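Local coordinates for protein terminase large subunit (Thermus phage G20c, PDB 5M1P) that cuts the viral genome as the nuclease of an ATP-driven DNA-packaging motor, making the cuts that initiate and end each packaging reaction, at residues K147-E152 with D176-S181; D12-L17 with V141-D146; V124-I129 with G164-R169. One frame throughout, in Å; residues are numbered along the deposited sequence.

Interaction 1 (K147-E152 with D176-S181); sequences KTILDE and DDIVMS. With CA (calcium ion), chain C.
E152 carries the polar half of this contact, with one carboxylate oxygen set over the first turn of helix 177-186. Extended beyond CG, its chain reaches across to that helix; the two helix axes approach to 9.3 Å and cross at -82°. V179 N donates to E152 OE1 at 3.2 Å with an angle of 159° at the hydrogen, meeting the oxygen on its anti side and 24° out of the carboxylate plane. I178 N lies nearer, 2.7 Å from E152 OE1, but its bond is bent and weak. D176 holds the N-cap position without making a capping bond, so the acceptor for this turn comes from a different helix; the positive helix end would probably stabilise the charged glutamate.

A water bridge uses the other oxygen. Water 1 donates to both E152 OE2 and D177 OD1, 2.8 Å from each, while D177 OD2 binds the calcium ion at 2.4 Å. E152 is therefore a second-shell partner of a metal ligand in the nuclease site, where D42, D48, the carbonyls of F43 and Y49, and water 2 complete the coordination.

Apolar contact is supplied by I178, which crosses its partners at about a right angle: its CG2 lies 4.0 Å from I149 CG2, and its CD1 lies 4.0 Å from T148 CG2.

R67 of strand 61-69 touches T148, E152 and I178, and L65 touches I149. Helix 122-137 packs on V179 and M180, while S181 OG bonds to G40 O of strand 37-42.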
loop_
_atom_site.group_PDB
_atom_site.type_symbol
_atom_site.label_atom_id
_atom_site.label_comp_id
_atom_site.label_asym_id
_atom_site.label_seq_id
_atom_site.Cartn_x
_atom_site.Cartn_y
_atom_site.Cartn_z
ATOM N N LYS A 147 3.841 -13.033 -7.160
ATOM C CA LYS A 147 5.077 -13.378 -6.470
ATOM C C LYS A 147 5.825 -12.152 -5.955
ATOM O O LYS A 147 6.387 -12.185 -4.873
ATOM C CB LYS A 147 5.982 -14.195 -7.385
ATOM N N THR A 148 5.819 -11.067 -6.720
ATOM C CA THR A 148 6.497 -9.842 -6.304
ATOM C C THR A 148 5.926 -9.280 -4.998
ATOM O O THR A 148 6.674 -8.846 -4.124
ATOM C CB THR A 148 6.438 -8.786 -7.407
ATOM O OG1 THR A 148 6.992 -9.337 -8.611
ATOM C CG2 THR A 148 7.235 -7.536 -7.011
ATOM N N ILE A 149 4.602 -9.309 -4.870
ATOM C CA ILE A 149 3.938 -8.853 -3.660
ATOM C C ILE A 149 4.300 -9.756 -2.482
ATOM O O ILE A 149 4.669 -9.280 -1.402
ATOM C CB ILE A 149 2.401 -8.855 -3.839
ATOM C CG1 ILE A 149 1.971 -7.805 -4.873
ATOM C CG2 ILE A 149 1.730 -8.591 -2.499
ATOM C CD1 ILE A 149 0.488 -7.803 -5.221
ATOM N N LEU A 150 4.164 -11.060 -2.684
ATOM C CA LEU A 150 4.428 -12.013 -1.621
ATOM C C LEU A 150 5.880 -11.962 -1.175
ATOM O O LEU A 150 6.168 -11.986 0.017
ATOM C CB LEU A 150 4.048 -13.415 -2.077
ATOM C CG LEU A 150 2.559 -13.598 -2.415
ATOM C CD1 LEU A 150 2.296 -15.054 -2.762
ATOM C CD2 LEU A 150 1.635 -13.156 -1.295
ATOM N N ASP A 151 6.772 -11.864 -2.144
ATOM C CA ASP A 151 8.213 -11.715 -1.864
ATOM C C ASP A 151 8.531 -10.459 -1.050
ATOM O O ASP A 151 9.330 -10.507 -0.112
ATOM C CB ASP A 151 9.033 -11.673 -3.157
ATOM C CG ASP A 151 9.159 -13.026 -3.841
ATOM O OD1 ASP A 151 8.777 -14.059 -3.261
ATOM O OD2 ASP A 151 9.676 -13.038 -4.979
ATOM N N GLU A 152 7.916 -9.339 -1.402
ATOM C CA GLU A 152 8.205 -8.100 -0.678
ATOM C C GLU A 152 7.763 -8.192 0.785
ATOM O O GLU A 152 8.458 -7.700 1.677
ATOM C CB GLU A 152 7.576 -6.878 -1.360
ATOM C CG GLU A 152 8.399 -5.625 -1.127
ATOM C CD GLU A 152 7.885 -4.428 -1.885
ATOM O OE1 GLU A 152 7.162 -3.651 -1.271
ATOM O OE2 GLU A 152 8.224 -4.272 -3.080
ATOM N N ASP A 176 10.117 -1.580 -0.380
ATOM C CA ASP A 176 8.974 -1.783 0.516
ATOM C C ASP A 176 7.719 -1.020 0.097
ATOM O O ASP A 176 6.809 -0.878 0.909
ATOM C CB ASP A 176 9.353 -1.450 1.968
ATOM C CG ASP A 176 9.642 0.020 2.182
ATOM O OD1 ASP A 176 9.526 0.810 1.232
ATOM O OD2 ASP A 176 9.989 0.382 3.329
ATOM N N ASP A 177 7.648 -0.584 -1.161
ATOM C CA ASP A 177 6.533 0.271 -1.598
ATOM C C ASP A 177 5.210 -0.484 -1.539
ATOM O O ASP A 177 4.174 0.104 -1.237
ATOM C CB ASP A 177 6.729 0.789 -3.026
ATOM C CG ASP A 177 8.140 1.216 -3.302
ATOM O OD1 ASP A 177 8.932 0.363 -3.757
ATOM O OD2 ASP A 177 8.473 2.392 -3.055
ATOM N N ILE A 178 5.249 -1.775 -1.866
ATOM C CA ILE A 178 4.035 -2.601 -1.816
ATOM C C ILE A 178 3.610 -2.805 -0.361
ATOM O O ILE A 178 2.441 -2.650 -0.002
ATOM C CB ILE A 178 4.225 -3.975 -2.483
ATOM C CG1 ILE A 178 4.586 -3.824 -3.968
ATOM C CG2 ILE A 178 2.972 -4.845 -2.305
ATOM C CD1 ILE A 178 5.073 -5.101 -4.610
ATOM N N VAL A 179 4.578 -3.121 0.489
ATOM C CA VAL A 179 4.314 -3.324 1.917
ATOM C C VAL A 179 3.632 -2.099 2.513
ATOM O O VAL A 179 2.612 -2.204 3.195
ATOM C CB VAL A 179 5.618 -3.644 2.694
ATOM C CG1 VAL A 179 5.334 -3.787 4.183
ATOM C CG2 VAL A 179 6.261 -4.924 2.156
ATOM N N MET A 180 4.204 -0.934 2.235
ATOM C CA MET A 180 3.691 0.298 2.789
ATOM C C MET A 180 2.319 0.670 2.230
ATOM O O MET A 180 1.455 1.095 2.990
ATOM C CB MET A 180 4.701 1.437 2.603
ATOM C CG MET A 180 5.975 1.272 3.434
ATOM S SD MET A 180 5.718 0.833 5.163
ATOM C CE MET A 180 4.622 2.125 5.731
ATOM N N SER A 181 2.118 0.491 0.928
ATOM C CA SER A 181 0.811 0.738 0.321
ATOM C C SER A 181 -0.270 -0.142 0.952
ATOM O O SER A 181 -1.346 0.339 1.295
ATOM C CB SER A 181 0.895 0.517 -1.186
ATOM O OG SER A 181 -0.383 0.631 -1.788
HETATM CA CA CA C . 7.471 4.573 -3.326
HETATM O O HOH W 1 7.775 -2.069 -4.681
HETATM O O HOH W 2 8.628 5.093 -1.372
#

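Interaction 2 (D12-L17 with V141-D146); sequences DMLILL and VAVPND
L14 turns CG to the side opposite its own N (chi1 -177°), which carries CD1 to V141 CG1 at a tight 3.4 Å, and CD2 toward V143 CG2. In N145 the same rotation (chi1 -171°) brings the amide obliquely across L16, N145 CG 3.6 Å from L16 CB. I15 CB and A142 CB, on one face, are 3.7 Å apart. L17 also reaches A142, CD1 lying against its CB.

The backbones pair in parallel, I15 with A142, L16 with V143, and L17 with P144, whose side chains diverge. Four bonds alternate between the chains: I15 N to V141 O (3.0 Å), V143 N to I15 O (3.0 Å), L17 N to V143 O (2.9 Å) and N145 N to L17 O (2.8 Å). The third is bent to 141° at the hydrogen. Water 3 links V141 N to M13 O.

N145 centres an inverse gamma turn; D146, at the N-cap, makes a weak side-chain bond to I149 N of helix 147-154. The five strands from 61-69 to 114-116 follow the order of an RNase H-like core; in the same mixed sheet, 142-144 ends the strand order next to 15-22, while A142's far side bonds to I62 and Y186.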
loop_
_atom_site.group_PDB
_atom_site.type_symbol
_atom_site.label_atom_id
_atom_site.label_comp_id
_atom_site.label_asym_id
_atom_site.label_seq_id
_atom_site.Cartn_x
_atom_site.Cartn_y
_atom_site.Cartn_z
ATOM N N ASP A 12 1.595 -17.210 6.386
ATOM C CA ASP A 12 0.844 -18.435 6.130
ATOM C C ASP A 12 -0.674 -18.251 6.144
ATOM O O ASP A 12 -1.387 -19.069 5.580
ATOM C CB ASP A 12 1.227 -19.519 7.143
ATOM C CG ASP A 12 0.947 -19.103 8.583
ATOM O OD1 ASP A 12 1.593 -18.135 9.061
ATOM O OD2 ASP A 12 0.089 -19.729 9.234
ATOM N N MET A 13 -1.157 -17.212 6.823
ATOM C CA MET A 13 -2.586 -16.898 6.886
ATOM C C MET A 13 -3.061 -15.878 5.858
ATOM O O MET A 13 -4.255 -15.571 5.808
ATOM C CB MET A 13 -2.955 -16.437 8.298
ATOM C CG MET A 13 -2.918 -17.553 9.332
ATOM S SD MET A 13 -4.168 -18.813 8.988
ATOM C CE MET A 13 -5.706 -17.901 8.925
ATOM N N LEU A 14 -2.150 -15.372 5.031
ATOM C CA LEU A 14 -2.489 -14.430 3.964
ATOM C C LEU A 14 -3.357 -15.152 2.935
ATOM O O LEU A 14 -2.998 -16.239 2.486
ATOM C CB LEU A 14 -1.193 -13.923 3.321
ATOM C CG LEU A 14 -1.258 -12.873 2.224
ATOM C CD1 LEU A 14 -1.774 -11.567 2.790
ATOM C CD2 LEU A 14 0.123 -12.694 1.621
ATOM N N ILE A 15 -4.507 -14.567 2.604
ATOM C CA ILE A 15 -5.373 -15.104 1.560
ATOM C C ILE A 15 -4.865 -14.612 0.217
ATOM O O ILE A 15 -4.569 -13.423 0.037
ATOM C CB ILE A 15 -6.837 -14.705 1.772
ATOM C CG1 ILE A 15 -7.339 -15.370 3.050
ATOM C CG2 ILE A 15 -7.705 -15.105 0.576
ATOM C CD1 ILE A 15 -8.621 -14.786 3.579
ATOM N N LEU A 16 -4.765 -15.543 -0.721
ATOM C CA LEU A 16 -4.183 -15.294 -2.024
ATOM C C LEU A 16 -5.290 -15.295 -3.056
ATOM O O LEU A 16 -6.077 -16.238 -3.125
ATOM C CB LEU A 16 -3.143 -16.365 -2.325
ATOM C CG LEU A 16 -2.082 -16.570 -1.240
ATOM C CD1 LEU A 16 -1.102 -17.640 -1.688
ATOM C CD2 LEU A 16 -1.359 -15.273 -0.929
ATOM N N LEU A 17 -5.330 -14.244 -3.865
ATOM C CA LEU A 17 -6.438 -13.997 -4.780
ATOM C C LEU A 17 -5.979 -13.998 -6.234
ATOM O O LEU A 17 -4.971 -13.362 -6.572
ATOM C CB LEU A 17 -7.046 -12.629 -4.486
ATOM C CG LEU A 17 -7.522 -12.374 -3.056
ATOM C CD1 LEU A 17 -7.870 -10.902 -2.863
ATOM C CD2 LEU A 17 -8.709 -13.261 -2.738
ATOM N N VAL A 141 -6.332 -10.483 5.795
ATOM C CA VAL A 141 -5.642 -9.808 4.701
ATOM C C VAL A 141 -5.692 -10.713 3.477
ATOM O O VAL A 141 -5.379 -11.908 3.563
ATOM C CB VAL A 141 -4.189 -9.457 5.093
ATOM C CG1 VAL A 141 -3.436 -8.798 3.939
ATOM C CG2 VAL A 141 -4.169 -8.531 6.302
ATOM N N ALA A 142 -6.139 -10.156 2.357
ATOM C CA ALA A 142 -6.275 -10.890 1.112
ATOM C C ALA A 142 -5.736 -10.041 -0.021
ATOM O O ALA A 142 -6.202 -8.921 -0.234
ATOM C CB ALA A 142 -7.733 -11.250 0.881
ATOM N N VAL A 143 -4.720 -10.550 -0.714
ATOM C CA VAL A 143 -3.981 -9.803 -1.723
ATOM C C VAL A 143 -3.878 -10.560 -3.047
ATOM O O VAL A 143 -4.039 -11.782 -3.065
ATOM C CB VAL A 143 -2.552 -9.463 -1.230
ATOM C CG1 VAL A 143 -2.609 -8.695 0.079
ATOM C CG2 VAL A 143 -1.665 -10.698 -1.074
ATOM N N PRO A 144 -3.590 -9.845 -4.151
ATOM C CA PRO A 144 -3.328 -10.542 -5.404
ATOM C C PRO A 144 -2.184 -11.539 -5.249
ATOM O O PRO A 144 -1.169 -11.218 -4.643
ATOM C CB PRO A 144 -2.936 -9.419 -6.365
ATOM C CG PRO A 144 -3.514 -8.179 -5.778
ATOM C CD PRO A 144 -3.466 -8.380 -4.300
ATOM N N ASN A 145 -2.375 -12.742 -5.779
ATOM C CA ASN A 145 -1.424 -13.830 -5.638
ATOM C C ASN A 145 -0.311 -13.631 -6.661
ATOM O O ASN A 145 -0.205 -14.339 -7.671
ATOM C CB ASN A 145 -2.157 -15.167 -5.819
ATOM C CG ASN A 145 -1.302 -16.361 -5.471
ATOM O OD1 ASN A 145 -0.135 -16.225 -5.086
ATOM N ND2 ASN A 145 -1.880 -17.545 -5.597
ATOM N N ASP A 146 0.541 -12.660 -6.367
ATOM C CA ASP A 146 1.573 -12.206 -7.267
ATOM C C ASP A 146 2.884 -12.375 -6.530
ATOM O O ASP A 146 3.030 -11.883 -5.409
ATOM C CB ASP A 146 1.333 -10.738 -7.613
ATOM C CG ASP A 146 2.428 -10.166 -8.463
ATOM O OD1 ASP A 146 2.482 -10.486 -9.672
ATOM O OD2 ASP A 146 3.250 -9.419 -7.911
HETATM O O HOH W 3 -4.547 -12.759 6.420
#

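Interaction 3 (V124-I129 with G164-R169); sequences VKEQLI and GNQVMR
E126 meets Q166 and M168 along most of its length. From CB, chi1 of -74° sets CG opposite the carbonyl carbon, where it touches two side chains at once: Q166 NE2 at 3.5 Å and M168 SD at 3.9 Å. The next atom, CD, is also 3.5 Å from Q166 NE2, although the carboxylate and amide planes stand 72° apart and no bond forms between them. At the tip, OE1 stays near the amide, whereas OE2 closes to 2.8 Å from Q166 O. Both oxygens are acceptors if the glutamate is charged, so this approach should disfavour the charged form and is consistent with a raised pKa.

The partners belong to a beta hairpin, strands 156-160 and 166-170, set against helix 122-137 of the RNase H-like domain; the local helix and strand axes are 9.0 Å apart and inclined at 61°. On the side facing that helix, extended M168 slides antiparallel past I129, bringing SD to 3.4 Å from I129 CG2 and CE alongside the same branch. F156 and Y158 pack against M168 from the partner strand.

K125, bent at its third torsion, donates from NZ to water 4 at 2.8 Å, and this water donates to M168 O at 2.7 Å.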
loop_
_atom_site.group_PDB
_atom_site.type_symbol
_atom_site.label_atom_id
_atom_site.label_comp_id
_atom_site.label_asym_id
_atom_site.label_seq_id
_atom_site.Cartn_x
_atom_site.Cartn_y
_atom_site.Cartn_z
ATOM N N VAL A 124 5.440 5.789 13.580
ATOM C CA VAL A 124 4.254 5.745 12.709
ATOM C C VAL A 124 4.291 4.488 11.841
ATOM O O VAL A 124 3.283 3.788 11.683
ATOM C CB VAL A 124 4.169 7.004 11.820
ATOM C CG1 VAL A 124 3.084 6.867 10.752
ATOM C CG2 VAL A 124 3.906 8.228 12.685
ATOM N N LYS A 125 5.458 4.212 11.275
ATOM C CA LYS A 125 5.639 3.026 10.441
ATOM C C LYS A 125 5.317 1.761 11.228
ATOM O O LYS A 125 4.643 0.870 10.711
ATOM C CB LYS A 125 7.066 2.969 9.898
ATOM C CG LYS A 125 7.350 1.799 8.967
ATOM C CD LYS A 125 8.672 1.978 8.247
ATOM C CE LYS A 125 8.539 2.923 7.064
ATOM N NZ LYS A 125 9.840 3.175 6.398
ATOM N N GLU A 126 5.778 1.691 12.474
ATOM C CA GLU A 126 5.566 0.489 13.289
ATOM C C GLU A 126 4.097 0.269 13.620
ATOM O O GLU A 126 3.637 -0.868 13.630
ATOM C CB GLU A 126 6.450 0.526 14.541
ATOM C CG GLU A 126 7.910 0.236 14.222
ATOM C CD GLU A 126 8.907 0.919 15.148
ATOM O OE1 GLU A 126 8.581 1.207 16.323
ATOM O OE2 GLU A 126 10.034 1.167 14.677
ATOM N N GLN A 127 3.354 1.351 13.824
ATOM C CA GLN A 127 1.924 1.257 14.083
ATOM C C GLN A 127 1.158 0.713 12.867
ATOM O O GLN A 127 0.312 -0.173 12.987
ATOM C CB GLN A 127 1.392 2.632 14.470
ATOM C CG GLN A 127 0.010 2.609 15.090
ATOM C CD GLN A 127 -0.278 3.860 15.891
ATOM O OE1 GLN A 127 -0.848 3.791 16.981
ATOM N NE2 GLN A 127 0.131 5.011 15.366
ATOM N N LEU A 128 1.486 1.249 11.693
ATOM C CA LEU A 128 0.933 0.772 10.415
ATOM C C LEU A 128 1.257 -0.691 10.149
ATOM O O LEU A 128 0.375 -1.499 9.819
ATOM C CB LEU A 128 1.470 1.624 9.258
ATOM C CG LEU A 128 0.903 3.034 9.146
ATOM C CD1 LEU A 128 1.706 3.856 8.157
ATOM C CD2 LEU A 128 -0.565 2.982 8.738
ATOM N N ILE A 129 2.524 -1.038 10.292
ATOM C CA ILE A 129 2.969 -2.402 10.008
ATOM C C ILE A 129 2.430 -3.419 11.018
ATOM O O ILE A 129 1.988 -4.500 10.626
ATOM C CB ILE A 129 4.505 -2.475 9.929
ATOM C CG1 ILE A 129 5.021 -1.676 8.717
ATOM C CG2 ILE A 129 4.981 -3.924 9.897
ATOM C CD1 ILE A 129 4.638 -2.207 7.348
ATOM N N GLY A 164 19.795 1.212 19.426
ATOM C CA GLY A 164 18.961 0.087 19.855
ATOM C C GLY A 164 17.476 0.233 19.562
ATOM O O GLY A 164 16.672 -0.541 20.088
ATOM N N ASN A 165 17.104 1.205 18.727
ATOM C CA ASN A 165 15.705 1.404 18.338
ATOM C C ASN A 165 15.325 0.457 17.203
ATOM O O ASN A 165 16.149 0.129 16.360
ATOM C CB ASN A 165 15.453 2.845 17.900
ATOM C CG ASN A 165 15.828 3.855 18.966
ATOM O OD1 ASN A 165 16.631 4.760 18.725
ATOM N ND2 ASN A 165 15.254 3.702 20.155
ATOM N N GLN A 166 14.065 0.031 17.190
ATOM C CA GLN A 166 13.582 -0.937 16.208
ATOM C C GLN A 166 13.365 -0.269 14.863
ATOM O O GLN A 166 12.829 0.839 14.792
ATOM C CB GLN A 166 12.263 -1.551 16.663
ATOM C CG GLN A 166 11.859 -2.808 15.898
ATOM C CD GLN A 166 10.432 -3.221 16.210
ATOM O OE1 GLN A 166 10.189 -4.172 16.958
ATOM N NE2 GLN A 166 9.480 -2.497 15.643
ATOM N N VAL A 167 13.764 -0.964 13.802
ATOM C CA VAL A 167 13.543 -0.507 12.434
ATOM C C VAL A 167 12.968 -1.681 11.634
ATOM O O VAL A 167 13.297 -2.826 11.887
ATOM C CB VAL A 167 14.821 0.152 11.813
ATOM C CG1 VAL A 167 16.061 -0.087 12.662
ATOM C CG2 VAL A 167 15.089 -0.285 10.386
ATOM N N MET A 168 12.069 -1.371 10.703
ATOM C CA MET A 168 11.495 -2.354 9.793
ATOM C C MET A 168 11.838 -1.914 8.385
ATOM O O MET A 168 11.575 -0.776 8.012
ATOM C CB MET A 168 9.978 -2.421 9.927
ATOM C CG MET A 168 9.437 -2.813 11.290
ATOM S SD MET A 168 7.674 -2.406 11.372
ATOM C CE MET A 168 7.079 -3.396 12.738
ATOM N N ARG A 169 12.406 -2.820 7.602
ATOM C CA ARG A 169 12.732 -2.536 6.213
ATOM C C ARG A 169 12.964 -3.812 5.434
ATOM O O ARG A 169 13.068 -4.904 5.994
ATOM C CB ARG A 169 13.963 -1.622 6.111
ATOM C CG ARG A 169 15.226 -2.211 6.708
ATOM C CD ARG A 169 16.465 -1.569 6.118
ATOM N NE ARG A 169 17.687 -2.140 6.653
ATOM C CZ ARG A 169 18.262 -1.781 7.793
ATOM N NH1 ARG A 169 17.732 -0.842 8.573
ATOM N NH2 ARG A 169 19.397 -2.369 8.151
HETATM O O HOH W 4 10.459 0.506 5.863
#

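Interaction 1 is the buried one, beside the metal site; interactions 2 and 3 are only partly buried and lie farther from the centre of the chain. Interactions 1 and 2 join through strand 142-144 and the helix that follows it: L150 CD2 packs on L16 CD2 at 3.7 Å. Interactions 1 and 3 meet where V179 and M180 touch I129, and strand 166-170 leads on to helix 177-186. Between interactions 2 and 3 the nearest atoms remain about 9 Å apart. The chemistry differs accordingly: a carboxylate at a helix start in 147-152/176-181, a backbone ladder in 12-17/141-146, and, in 124-129/164-169, thioether packing, a carboxylate close to a backbone carbonyl and a lysine–water bridge.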